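Oligopeptide-binding protein oppA (Lactococcus lactis, PDB 3DRF) binds oligopeptides in a voluminous cavity, closing round them like a Venus fly-trap, for uptake by the OppABCDF ABC transporter. Local coordinates at residues W136-D148 against K172-Q184. Numbering follows the deposited sequence. Where two conformers were deposited one is given.
Sequences WTDSLANIVGLSD and KVQFKEMKPGMTQ
The side-chain amide of Asn142 takes both the N-H and the C=O of Glu177, in the manner of a partner strand's backbone: OD1 accepts from Glu177 N at 3.1 Å, on a lone pair, while ND2 donates to Glu177 O at 3.0 Å. Asparagine suits this buried place because one short side chain offers both acceptor and donor. Its chi1 of 177° turns CG away from the backbone N and out to Glu177. ND2 passes Phe175 CD1 obliquely at 3.7 Å, unstacked although the planes are almost parallel. A water donates to OD1, its second bond, and accepts from Lys179 NZ. Ile143 and Phe175 form an antiparallel, non-hydrogen-bonded pair, flanked by Lys176 N to Asn142 O (2.9 Å) and Val144 N to Gln174 O (3.0 Å). Lys176, extended beyond CG, is long enough to bring NZ to Ala141 O (3.0 Å) and, through a second water, to Ser147 OG. Apolar Ile143 suits its buried position, setting CG1 against Val173 CG1 (3.8 Å) and Phe175 CE1; Met182 CE sits over that ring's centre. Val144 CG2 lies alongside Gln174, whose NE2 bonds Phe175 O and Ser95 O. The contact fastens the loop before helix 146-150 to the end of strand 170-174, with Ile143 touching helix 116-127 and Val173 and Phe175 packing on strand 97-102.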
# COMPACT_ATOMS: atom_id res chain seq x y z
N TRP A 136 -2.69 -11.49 4.85
CA TRP A 136 -2.65 -12.81 4.21
C TRP A 136 -2.85 -12.62 2.67
O TRP A 136 -3.54 -11.73 2.22
CB TRP A 136 -3.71 -13.79 4.83
CG TRP A 136 -3.55 -15.21 4.24
CD1 TRP A 136 -4.37 -15.77 3.35
CD2 TRP A 136 -2.45 -16.15 4.43
NE1 TRP A 136 -3.90 -17.02 2.98
CE2 TRP A 136 -2.70 -17.25 3.60
CE3 TRP A 136 -1.27 -16.13 5.20
CZ2 TRP A 136 -1.84 -18.35 3.55
CZ3 TRP A 136 -0.43 -17.20 5.13
CH2 TRP A 136 -0.71 -18.30 4.34
N THR A 137 -2.22 -13.50 1.91
CA THR A 137 -2.19 -13.37 0.45
C THR A 137 -1.75 -14.73 -0.10
O THR A 137 -1.13 -15.47 0.55
CB THR A 137 -1.20 -12.26 0.03
OG1 THR A 137 -0.97 -12.43 -1.37
CG2 THR A 137 0.17 -12.31 0.84
N ASP A 138 -2.13 -15.03 -1.34
CA ASP A 138 -1.66 -16.29 -1.94
C ASP A 138 -0.15 -16.34 -2.16
O ASP A 138 0.40 -17.41 -2.37
CB ASP A 138 -2.42 -16.58 -3.23
CG ASP A 138 -3.83 -17.05 -2.97
OD1 ASP A 138 -3.95 -18.11 -2.33
OD2 ASP A 138 -4.79 -16.36 -3.38
N SER A 139 0.54 -15.20 -2.09
CA SER A 139 2.03 -15.26 -2.21
C SER A 139 2.63 -16.12 -1.08
O SER A 139 3.57 -16.84 -1.29
CB SER A 139 2.63 -13.87 -2.09
OG SER A 139 2.12 -12.96 -3.09
N LEU A 140 2.06 -16.04 0.11
CA LEU A 140 2.60 -16.77 1.30
C LEU A 140 2.32 -18.28 1.27
O LEU A 140 2.97 -19.01 1.91
CB LEU A 140 2.06 -16.12 2.59
CG LEU A 140 2.66 -14.70 2.83
CD1 LEU A 140 2.00 -14.12 4.07
CD2 LEU A 140 4.20 -14.72 3.03
N ALA A 141 1.34 -18.70 0.44
CA ALA A 141 1.05 -20.14 0.23
C ALA A 141 2.18 -20.93 -0.45
O ALA A 141 2.24 -22.10 -0.41
CB ALA A 141 -0.26 -20.29 -0.54
N ASN A 142 3.09 -20.18 -1.06
CA ASN A 142 4.27 -20.74 -1.74
C ASN A 142 5.44 -21.10 -0.82
O ASN A 142 6.36 -21.69 -1.27
CB ASN A 142 4.69 -19.80 -2.91
CG ASN A 142 5.97 -20.26 -3.66
OD1 ASN A 142 5.99 -21.26 -4.29
ND2 ASN A 142 7.01 -19.47 -3.55
N ILE A 143 5.33 -20.79 0.46
CA ILE A 143 6.29 -21.29 1.47
C ILE A 143 5.75 -22.61 2.02
O ILE A 143 4.66 -22.69 2.49
CB ILE A 143 6.51 -20.25 2.59
CG1 ILE A 143 7.28 -19.05 2.02
CG2 ILE A 143 7.36 -20.90 3.77
CD1 ILE A 143 7.33 -17.84 3.03
N VAL A 144 6.57 -23.64 1.89
CA VAL A 144 6.18 -24.98 2.36
C VAL A 144 5.70 -24.92 3.81
O VAL A 144 6.35 -24.38 4.65
CB VAL A 144 7.40 -25.97 2.19
CG1 VAL A 144 7.06 -27.33 2.79
CG2 VAL A 144 7.68 -26.20 0.69
N GLY A 145 4.52 -25.52 4.03
CA GLY A 145 3.97 -25.57 5.39
C GLY A 145 3.19 -24.34 5.86
O GLY A 145 2.53 -24.37 6.87
N LEU A 146 3.27 -23.24 5.14
CA LEU A 146 2.71 -21.98 5.65
C LEU A 146 1.18 -21.93 5.55
O LEU A 146 0.53 -21.49 6.47
CB LEU A 146 3.39 -20.74 5.01
CG LEU A 146 3.02 -19.37 5.69
CD1 LEU A 146 3.14 -19.30 7.22
CD2 LEU A 146 3.96 -18.29 5.13
N SER A 147 0.63 -22.51 4.50
CA SER A 147 -0.82 -22.63 4.39
C SER A 147 -1.39 -23.44 5.57
O SER A 147 -2.34 -23.08 6.17
CB SER A 147 -1.23 -23.23 3.03
OG SER A 147 -0.86 -22.37 1.98
N ASP A 148 -0.75 -24.55 5.89
CA ASP A 148 -1.27 -25.44 6.94
C ASP A 148 -1.10 -24.78 8.35
O ASP A 148 -1.89 -24.97 9.22
CB ASP A 148 -0.51 -26.78 6.87
CG ASP A 148 -1.08 -27.74 5.82
OD1 ASP A 148 -2.10 -27.53 5.27
OD2 ASP A 148 -0.40 -28.71 5.63
N LYS A 172 16.59 -20.36 6.88
CA LYS A 172 16.33 -20.98 5.57
C LYS A 172 14.82 -21.01 5.34
O LYS A 172 14.07 -21.53 6.12
CB LYS A 172 16.83 -22.43 5.56
CG LYS A 172 16.61 -23.19 4.23
CD LYS A 172 17.05 -24.69 4.38
CE LYS A 172 16.07 -25.60 3.61
NZ LYS A 172 16.48 -27.06 3.72
N VAL A 173 14.39 -20.48 4.22
CA VAL A 173 12.98 -20.52 3.77
C VAL A 173 12.84 -21.39 2.51
O VAL A 173 13.47 -21.16 1.53
CB VAL A 173 12.44 -19.09 3.46
CG1 VAL A 173 10.96 -19.15 3.02
CG2 VAL A 173 12.71 -18.14 4.68
N GLN A 174 12.06 -22.44 2.63
CA GLN A 174 11.80 -23.40 1.55
C GLN A 174 10.52 -23.04 0.81
O GLN A 174 9.46 -23.05 1.36
CB GLN A 174 11.68 -24.83 2.15
CG GLN A 174 11.42 -25.91 1.10
CD GLN A 174 12.63 -26.13 0.18
OE1 GLN A 174 13.61 -26.59 0.64
NE2 GLN A 174 12.52 -25.75 -1.08
N PHE A 175 10.70 -22.81 -0.47
CA PHE A 175 9.58 -22.53 -1.37
C PHE A 175 9.13 -23.79 -2.11
O PHE A 175 9.86 -24.70 -2.25
CB PHE A 175 9.99 -21.47 -2.44
CG PHE A 175 10.53 -20.17 -1.83
CD1 PHE A 175 9.70 -19.39 -1.05
CD2 PHE A 175 11.81 -19.77 -2.07
CE1 PHE A 175 10.17 -18.20 -0.47
CE2 PHE A 175 12.30 -18.57 -1.49
CZ PHE A 175 11.46 -17.82 -0.67
N LYS A 176 7.91 -23.73 -2.62
CA LYS A 176 7.43 -24.68 -3.66
C LYS A 176 8.10 -24.39 -5.02
O LYS A 176 8.52 -25.29 -5.67
CB LYS A 176 5.91 -24.63 -3.79
CG LYS A 176 5.16 -25.00 -2.48
CD LYS A 176 3.63 -24.86 -2.66
CE LYS A 176 2.99 -25.10 -1.35
NZ LYS A 176 1.56 -24.86 -1.50
N GLU A 177 8.13 -23.13 -5.41
CA GLU A 177 8.82 -22.67 -6.60
C GLU A 177 9.42 -21.29 -6.35
O GLU A 177 8.94 -20.48 -5.58
CB GLU A 177 7.87 -22.55 -7.85
CG GLU A 177 7.09 -23.83 -8.24
CD GLU A 177 7.99 -24.97 -8.70
OE1 GLU A 177 9.15 -24.77 -8.97
OE2 GLU A 177 7.47 -26.06 -8.79
N MET A 178 10.46 -21.04 -7.12
CA MET A 178 11.00 -19.68 -7.24
C MET A 178 10.03 -18.83 -8.04
O MET A 178 9.25 -19.33 -8.81
CB MET A 178 12.35 -19.71 -7.94
CG MET A 178 13.38 -20.59 -7.26
SD MET A 178 13.69 -20.22 -5.47
CE MET A 178 14.80 -18.76 -5.50
N LYS A 179 10.09 -17.54 -7.79
CA LYS A 179 9.30 -16.55 -8.52
C LYS A 179 10.24 -15.49 -9.09
O LYS A 179 11.20 -15.16 -8.46
CB LYS A 179 8.25 -15.94 -7.56
CG LYS A 179 7.37 -17.00 -6.75
CD LYS A 179 6.34 -17.65 -7.67
CE LYS A 179 5.66 -18.80 -6.91
NZ LYS A 179 4.65 -19.40 -7.81
N PRO A 180 9.96 -14.99 -10.29
CA PRO A 180 10.92 -14.10 -10.99
C PRO A 180 11.20 -12.79 -10.23
O PRO A 180 12.25 -12.25 -10.31
CB PRO A 180 10.24 -13.87 -12.37
CG PRO A 180 8.79 -14.20 -12.15
CD PRO A 180 8.79 -15.32 -11.15
N GLY A 181 10.25 -12.34 -9.44
CA GLY A 181 10.46 -11.14 -8.64
C GLY A 181 11.33 -11.26 -7.37
O GLY A 181 11.55 -10.28 -6.72
N MET A 182 11.74 -12.47 -7.01
CA MET A 182 12.47 -12.72 -5.75
C MET A 182 13.81 -12.01 -5.61
O MET A 182 14.31 -11.90 -4.56
CB MET A 182 12.65 -14.23 -5.54
CG MET A 182 11.36 -14.89 -5.00
SD MET A 182 11.71 -16.68 -4.91
CE MET A 182 10.20 -17.30 -4.09
N THR A 183 14.33 -11.56 -6.73
CA THR A 183 15.57 -10.75 -6.74
C THR A 183 15.34 -9.28 -6.31
O THR A 183 16.30 -8.59 -6.10
CB THR A 183 16.20 -10.74 -8.14
OG1 THR A 183 15.21 -10.31 -9.06
CG2 THR A 183 16.74 -12.15 -8.53
N GLN A 184 14.09 -8.89 -6.08
CA GLN A 184 13.73 -7.50 -5.91
C GLN A 184 12.94 -7.32 -4.61
O GLN A 184 12.03 -8.10 -4.30
CB GLN A 184 12.90 -7.06 -7.12
CG GLN A 184 12.66 -5.56 -7.27
CD GLN A 184 12.33 -5.14 -8.70
OE1 GLN A 184 12.88 -5.71 -9.66
NE2 GLN A 184 11.49 -4.09 -8.86
O HOH W 1 4.00 -21.73 -6.08
O HOH W 2 -0.67 -24.24 -0.06